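Local coordinates for protein N-acetylglucosamine-6-phosphate deacetylase (Thermotoga maritima, PDB 1O12) that probably removes the acetyl group from N-acetylglucosamine 6-phosphate as a metal-dependent hydrolase of the amidohydrolase family, at residues E79-S84 and T304-Q309; F164-E169 and M197-E202. All blocks are in the same frame, centred on the assembly; numbering follows the deposited sequence.

Contact 1: residues E79-S84 and T304-Q309; sequences EEFLYS and TLFFSQ
F81 on helix 75-83 and F306, at the N-cap position just before helix 307-318, meet through their phenyl rings. The side chains cross at about a right angle. CG of F81 stands anti to its own N (chi1 -180°), which extends the ring across to the other segment, and F81 CZ comes to 3.6 Å from F306 CZ, over one face of the F306 ring and shifted toward its rim. F81 CE2 lies 3.7 Å from F306 CE1. With planes at 57° and ring centroids 5.0 Å apart, the pair is oblique. This is the tight part, with V65 touching both phenylalanine side chains. Both phenylalanines remain partly exposed, and only 114 Å² is buried between the segments. L82 and F307, both buried, rest on V87. Replacing F306 by an alanine would take away the ring face under F81 CZ and would probably leave the F81 ring freer to turn. Q85, which touches F306, accepts a hydrogen bond from S308 N through OE1, satisfying an amide in the first turn of helix 307-318. The arrangement fits a TIM-type barrel closing on itself, an early helix meeting the start of a late one. Carbon meets carbon throughout the ring pair, so its cohesion comes from apolar packing with little directional demand.

Contact 2: residues F164-E169 and M197-E202; sequences FAPEIE and MKFYKE
The backbone O of P166 accepts a hydrogen bond from S171 OG and also lies against the ring of F199, 3.5 Å from F199 CE1. On the same residue P166 CB packs on F199 CD1 at 3.6 Å. The side chains of F164 and F199 come at each other from opposite directions: F164 CE1 and CZ stand over one face of the F199 ring, CE1 3.4 Å from F199 CE2 and CZ 3.4 Å from F199 CD2. F199 CG lies in the plane of the F164 ring, at its edge. The planes are inclined at 52°, an oblique pair. F164 holds CG between its backbone N and carbonyl carbon (chi1 78°), bringing the ring toward helix 193-200. In this TIM-barrel amidohydrolase fold, F164 ends strand 159-164, whose parallel neighbour 183-186 leads to the iron ligand H188. The F164 side chain is about 12 Å from the bound iron. The contact thus packs the end of one barrel strand, with its turn, on the helix after the next strand. A type I beta turn from A165 to I168, closed by I168 N to A165 O at 2.9 Å, redirects the chain, and the carboxylate of E167 bonds S189 OG and I190 N.

How the contacts relate
From the N terminus the chain runs through strands 14-16 to 52-59 before reaching helix 75-83, the first half of contact 1. It does not return there until 304-309, so contact 1 closes a long loop with 219 residues between its segments, including the iron ligands E127, H188 and H209. Nested inside, contact 2 closes a short loop of 27 residues that takes in strand 183-186 and H188. The two contacts do not touch: their centres lie 32 Å apart, on opposite sides of the chain's centre. Contact 1 joins an early helix to the start of a late one; contact 2 joins the end of strand 159-164 and its following turn to helix 193-200, across the intervening strand 183-186.

Contact 1: residues E79-S84 and T304-Q309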
loop_
_atom_site.group_PDB
_atom_site.type_symbol
_atom_site.label_atom_id
_atom_site.label_comp_id
_atom_site.label_asym_id
_atom_site.label_seq_id
_atom_site.Cartn_x
_atom_site.Cartn_y
_atom_site.Cartn_z
ATOM N N GLU A 79 -30.164 -13.342 -14.516
ATOM C CA GLU A 79 -30.466 -14.030 -13.267
ATOM C C GLU A 79 -30.263 -15.540 -13.320
ATOM O O GLU A 79 -29.562 -16.125 -12.494
ATOM C CB GLU A 79 -31.899 -13.757 -12.829
ATOM C CG GLU A 79 -32.343 -14.589 -11.625
ATOM C CD GLU A 79 -33.679 -14.130 -11.031
ATOM O OE1 GLU A 79 -34.157 -14.767 -10.065
ATOM O OE2 GLU A 79 -34.258 -13.130 -11.524
ATOM N N GLU A 80 -30.905 -16.151 -14.301
ATOM C CA GLU A 80 -30.865 -17.568 -14.513
ATOM C C GLU A 80 -29.410 -18.072 -14.653
ATOM O O GLU A 80 -29.034 -19.088 -14.061
ATOM C CB GLU A 80 -31.721 -17.876 -15.755
ATOM C CG GLU A 80 -32.002 -19.340 -16.006
ATOM C CD GLU A 80 -32.210 -20.140 -14.708
ATOM O OE1 GLU A 80 -32.997 -19.698 -13.823
ATOM O OE2 GLU A 80 -31.583 -21.223 -14.584
ATOM N N PHE A 81 -28.572 -17.376 -15.408
ATOM C CA PHE A 81 -27.201 -17.852 -15.533
ATOM C C PHE A 81 -26.423 -17.727 -14.225
ATOM O O PHE A 81 -25.730 -18.660 -13.809
ATOM C CB PHE A 81 -26.445 -17.093 -16.613
ATOM C CG PHE A 81 -25.039 -17.559 -16.775
ATOM C CD1 PHE A 81 -24.772 -18.827 -17.296
ATOM C CD2 PHE A 81 -23.975 -16.782 -16.323
ATOM C CE1 PHE A 81 -23.453 -19.329 -17.360
ATOM C CE2 PHE A 81 -22.654 -17.276 -16.380
ATOM C CZ PHE A 81 -22.399 -18.554 -16.900
ATOM N N LEU A 82 -26.541 -16.558 -13.591
ATOM C CA LEU A 82 -25.840 -16.275 -12.342
ATOM C C LEU A 82 -26.000 -17.324 -11.244
ATOM O O LEU A 82 -25.088 -17.513 -10.420
ATOM C CB LEU A 82 -26.242 -14.894 -11.828
ATOM C CG LEU A 82 -25.709 -13.813 -12.767
ATOM C CD1 LEU A 82 -25.897 -12.463 -12.137
ATOM C CD2 LEU A 82 -24.236 -14.053 -13.066
ATOM N N TYR A 83 -27.137 -18.012 -11.235
ATOM C CA TYR A 83 -27.369 -19.042 -10.240
ATOM C C TYR A 83 -26.336 -20.144 -10.416
ATOM O O TYR A 83 -25.919 -20.776 -9.444
ATOM C CB TYR A 83 -28.792 -19.599 -10.357
ATOM C CG TYR A 83 -29.843 -18.656 -9.789
ATOM C CD1 TYR A 83 -29.649 -18.029 -8.550
ATOM C CD2 TYR A 83 -31.036 -18.383 -10.482
ATOM C CE1 TYR A 83 -30.602 -17.159 -8.025
ATOM C CE2 TYR A 83 -32.000 -17.513 -9.956
ATOM C CZ TYR A 83 -31.769 -16.908 -8.739
ATOM O OH TYR A 83 -32.672 -16.034 -8.227
ATOM N N SER A 84 -25.903 -20.364 -11.654
ATOM C CA SER A 84 -24.892 -21.386 -11.941
ATOM C C SER A 84 -23.510 -20.935 -11.489
ATOM O O SER A 84 -22.545 -21.669 -11.635
ATOM C CB SER A 84 -24.817 -21.685 -13.428
ATOM O OG SER A 84 -24.263 -20.593 -14.132
ATOM N N THR A 304 -14.577 -11.040 -18.811
ATOM C CA THR A 304 -15.405 -12.198 -19.167
ATOM C C THR A 304 -15.316 -13.170 -17.978
ATOM O O THR A 304 -15.602 -14.352 -18.082
ATOM C CB THR A 304 -14.926 -12.879 -20.480
ATOM O OG1 THR A 304 -13.585 -13.361 -20.321
ATOM C CG2 THR A 304 -14.966 -11.880 -21.622
ATOM N N LEU A 305 -14.935 -12.615 -16.834
ATOM C CA LEU A 305 -14.764 -13.344 -15.593
ATOM C C LEU A 305 -16.090 -13.830 -14.998
ATOM O O LEU A 305 -16.980 -13.023 -14.770
ATOM C CB LEU A 305 -14.057 -12.417 -14.603
ATOM C CG LEU A 305 -13.705 -12.970 -13.222
ATOM C CD1 LEU A 305 -12.741 -14.120 -13.356
ATOM C CD2 LEU A 305 -13.108 -11.865 -12.390
ATOM N N PHE A 306 -16.231 -15.138 -14.769
ATOM C CA PHE A 306 -17.445 -15.671 -14.138
ATOM C C PHE A 306 -17.243 -15.484 -12.639
ATOM O O PHE A 306 -16.129 -15.644 -12.148
ATOM C CB PHE A 306 -17.652 -17.162 -14.433
ATOM C CG PHE A 306 -18.176 -17.456 -15.816
ATOM C CD1 PHE A 306 -18.760 -16.465 -16.591
ATOM C CD2 PHE A 306 -18.109 -18.756 -16.339
ATOM C CE1 PHE A 306 -19.269 -16.755 -17.858
ATOM C CE2 PHE A 306 -18.619 -19.045 -17.612
ATOM C CZ PHE A 306 -19.196 -18.045 -18.363
ATOM N N PHE A 307 -18.297 -15.148 -11.902
ATOM C CA PHE A 307 -18.114 -14.920 -10.483
ATOM C C PHE A 307 -17.397 -16.088 -9.838
ATOM O O PHE A 307 -16.460 -15.914 -9.052
ATOM C CB PHE A 307 -19.431 -14.679 -9.773
ATOM C CG PHE A 307 -19.254 -13.987 -8.455
ATOM C CD1 PHE A 307 -18.947 -14.714 -7.310
ATOM C CD2 PHE A 307 -19.294 -12.596 -8.382
ATOM C CE1 PHE A 307 -18.675 -14.058 -6.114
ATOM C CE2 PHE A 307 -19.028 -11.922 -7.202
ATOM C CZ PHE A 307 -18.715 -12.648 -6.061
ATOM N N SER A 308 -17.841 -17.287 -10.175
ATOM C CA SER A 308 -17.237 -18.504 -9.638
ATOM C C SER A 308 -15.711 -18.540 -9.813
ATOM O O SER A 308 -14.989 -19.000 -8.918
ATOM C CB SER A 308 -17.849 -19.719 -10.321
ATOM O OG SER A 308 -17.438 -20.890 -9.675
ATOM N N GLN A 309 -15.228 -18.068 -10.962
ATOM C CA GLN A 309 -13.803 -18.061 -11.245
ATOM C C GLN A 309 -13.136 -16.993 -10.396
ATOM O O GLN A 309 -12.010 -17.163 -9.951
ATOM C CB GLN A 309 -13.548 -17.791 -12.730
ATOM C CG GLN A 309 -12.105 -18.094 -13.176
ATOM C CD GLN A 309 -11.690 -19.527 -12.846
ATOM O OE1 GLN A 309 -12.328 -20.482 -13.284
ATOM N NE2 GLN A 309 -10.620 -19.677 -12.065
#

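Contact 2: residues F164-E169 and M197-E202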
loop_
_atom_site.group_PDB
_atom_site.type_symbol
_atom_site.label_atom_id
_atom_site.label_comp_id
_atom_site.label_asym_id
_atom_site.label_seq_id
_atom_site.Cartn_x
_atom_site.Cartn_y
_atom_site.Cartn_z
ATOM N N PHE A 164 -19.378 7.485 -8.986
ATOM C CA PHE A 164 -19.069 8.859 -9.395
ATOM C C PHE A 164 -17.609 9.295 -9.135
ATOM O O PHE A 164 -16.862 8.666 -8.351
ATOM C CB PHE A 164 -19.983 9.821 -8.653
ATOM C CG PHE A 164 -19.559 10.064 -7.233
ATOM C CD1 PHE A 164 -18.968 11.273 -6.870
ATOM C CD2 PHE A 164 -19.690 9.056 -6.271
ATOM C CE1 PHE A 164 -18.515 11.474 -5.582
ATOM C CE2 PHE A 164 -19.233 9.246 -4.961
ATOM C CZ PHE A 164 -18.645 10.455 -4.616
ATOM N N ALA A 165 -17.218 10.387 -9.794
ATOM C CA ALA A 165 -15.882 10.951 -9.624
ATOM C C ALA A 165 -16.026 12.212 -8.760
ATOM O O ALA A 165 -16.516 13.215 -9.227
ATOM C CB ALA A 165 -15.291 11.288 -10.988
ATOM N N PRO A 166 -15.584 12.169 -7.486
ATOM C CA PRO A 166 -15.667 13.296 -6.531
ATOM C C PRO A 166 -15.229 14.705 -6.998
ATOM O O PRO A 166 -15.685 15.714 -6.450
ATOM C CB PRO A 166 -14.821 12.821 -5.351
ATOM C CG PRO A 166 -14.944 11.337 -5.424
ATOM C CD PRO A 166 -14.815 11.057 -6.899
ATOM N N GLU A 167 -14.359 14.784 -8.001
ATOM C CA GLU A 167 -13.898 16.093 -8.456
ATOM C C GLU A 167 -14.807 16.721 -9.522
ATOM O O GLU A 167 -14.684 17.912 -9.843
ATOM C CB GLU A 167 -12.456 15.994 -8.988
ATOM C CG GLU A 167 -12.341 15.408 -10.379
ATOM C CD GLU A 167 -12.369 13.886 -10.426
ATOM O OE1 GLU A 167 -12.810 13.240 -9.436
ATOM O OE2 GLU A 167 -11.958 13.338 -11.477
ATOM N N ILE A 168 -15.724 15.929 -10.063
ATOM C CA ILE A 168 -16.607 16.422 -11.101
ATOM C C ILE A 168 -17.490 17.546 -10.564
ATOM O O ILE A 168 -17.726 17.667 -9.360
ATOM C CB ILE A 168 -17.460 15.254 -11.705
ATOM C CG1 ILE A 168 -17.883 15.600 -13.127
ATOM C CG2 ILE A 168 -18.699 14.991 -10.860
ATOM C CD1 ILE A 168 -18.623 14.454 -13.877
ATOM N N GLU A 169 -17.960 18.393 -11.465
ATOM C CA GLU A 169 -18.813 19.514 -11.090
ATOM C C GLU A 169 -20.122 19.024 -10.487
ATOM O O GLU A 169 -20.756 18.114 -11.027
ATOM C CB GLU A 169 -19.117 20.357 -12.332
ATOM C CG GLU A 169 -19.903 21.635 -12.064
ATOM C CD GLU A 169 -20.626 22.131 -13.305
ATOM O OE1 GLU A 169 -20.025 22.060 -14.411
ATOM O OE2 GLU A 169 -21.788 22.590 -13.168
HETATM N N MSE A 197 -11.676 12.873 0.367
HETATM C CA MSE A 197 -11.974 13.048 1.796
HETATM C C MSE A 197 -13.229 13.882 2.090
HETATM O O MSE A 197 -13.899 13.687 3.124
HETATM C CB MSE A 197 -10.784 13.680 2.516
HETATM C CG MSE A 197 -9.632 12.735 2.734
HETATM SE SE MSE A 197 -10.051 11.254 3.990
HETATM C CE MSE A 197 -9.931 12.245 5.675
ATOM N N LYS A 198 -13.526 14.824 1.201
ATOM C CA LYS A 198 -14.705 15.644 1.378
ATOM C C LYS A 198 -15.885 14.685 1.383
ATOM O O LYS A 198 -16.854 14.872 2.126
ATOM C CB LYS A 198 -14.847 16.624 0.215
ATOM C CG LYS A 198 -14.925 18.096 0.612
ATOM C CD LYS A 198 -14.174 18.981 -0.411
ATOM C CE LYS A 198 -12.638 18.778 -0.359
ATOM N NZ LYS A 198 -11.884 19.459 -1.475
ATOM N N PHE A 199 -15.796 13.643 0.559
ATOM C CA PHE A 199 -16.869 12.672 0.490
ATOM C C PHE A 199 -16.776 11.592 1.541
ATOM O O PHE A 199 -17.787 11.059 1.963
ATOM C CB PHE A 199 -16.942 12.041 -0.894
ATOM C CG PHE A 199 -17.533 12.939 -1.921
ATOM C CD1 PHE A 199 -16.756 13.897 -2.549
ATOM C CD2 PHE A 199 -18.878 12.852 -2.237
ATOM C CE1 PHE A 199 -17.324 14.761 -3.486
ATOM C CE2 PHE A 199 -19.443 13.708 -3.163
ATOM C CZ PHE A 199 -18.662 14.665 -3.788
ATOM N N TYR A 200 -15.563 11.264 1.959
ATOM C CA TYR A 200 -15.371 10.251 2.976
ATOM C C TYR A 200 -15.911 10.748 4.303
ATOM O O TYR A 200 -16.414 9.970 5.096
ATOM C CB TYR A 200 -13.895 9.941 3.134
ATOM C CG TYR A 200 -13.598 8.994 4.275
ATOM C CD1 TYR A 200 -13.859 7.623 4.152
ATOM C CD2 TYR A 200 -13.033 9.470 5.479
ATOM C CE1 TYR A 200 -13.561 6.736 5.187
ATOM C CE2 TYR A 200 -12.726 8.587 6.531
ATOM C CZ TYR A 200 -12.989 7.226 6.372
ATOM O OH TYR A 200 -12.647 6.341 7.366
ATOM N N LYS A 201 -15.793 12.050 4.544
ATOM C CA LYS A 201 -16.282 12.639 5.781
ATOM C C LYS A 201 -17.802 12.622 5.810
ATOM O O LYS A 201 -18.398 12.713 6.880
ATOM C CB LYS A 201 -15.823 14.080 5.898
ATOM C CG LYS A 201 -14.324 14.294 5.913
ATOM C CD LYS A 201 -14.012 15.794 5.710
ATOM C CE LYS A 201 -12.523 16.044 5.778
ATOM N NZ LYS A 201 -11.952 15.484 7.051
ATOM N N GLU A 202 -18.427 12.515 4.638
ATOM C CA GLU A 202 -19.887 12.498 4.558
ATOM C C GLU A 202 -20.455 11.089 4.476
ATOM O O GLU A 202 -21.654 10.911 4.278
ATOM C CB GLU A 202 -20.373 13.283 3.346
ATOM C CG GLU A 202 -20.051 14.776 3.338
ATOM C CD GLU A 202 -20.605 15.555 4.546
ATOM O OE1 GLU A 202 -21.719 15.249 5.042
ATOM O OE2 GLU A 202 -19.920 16.510 4.986
#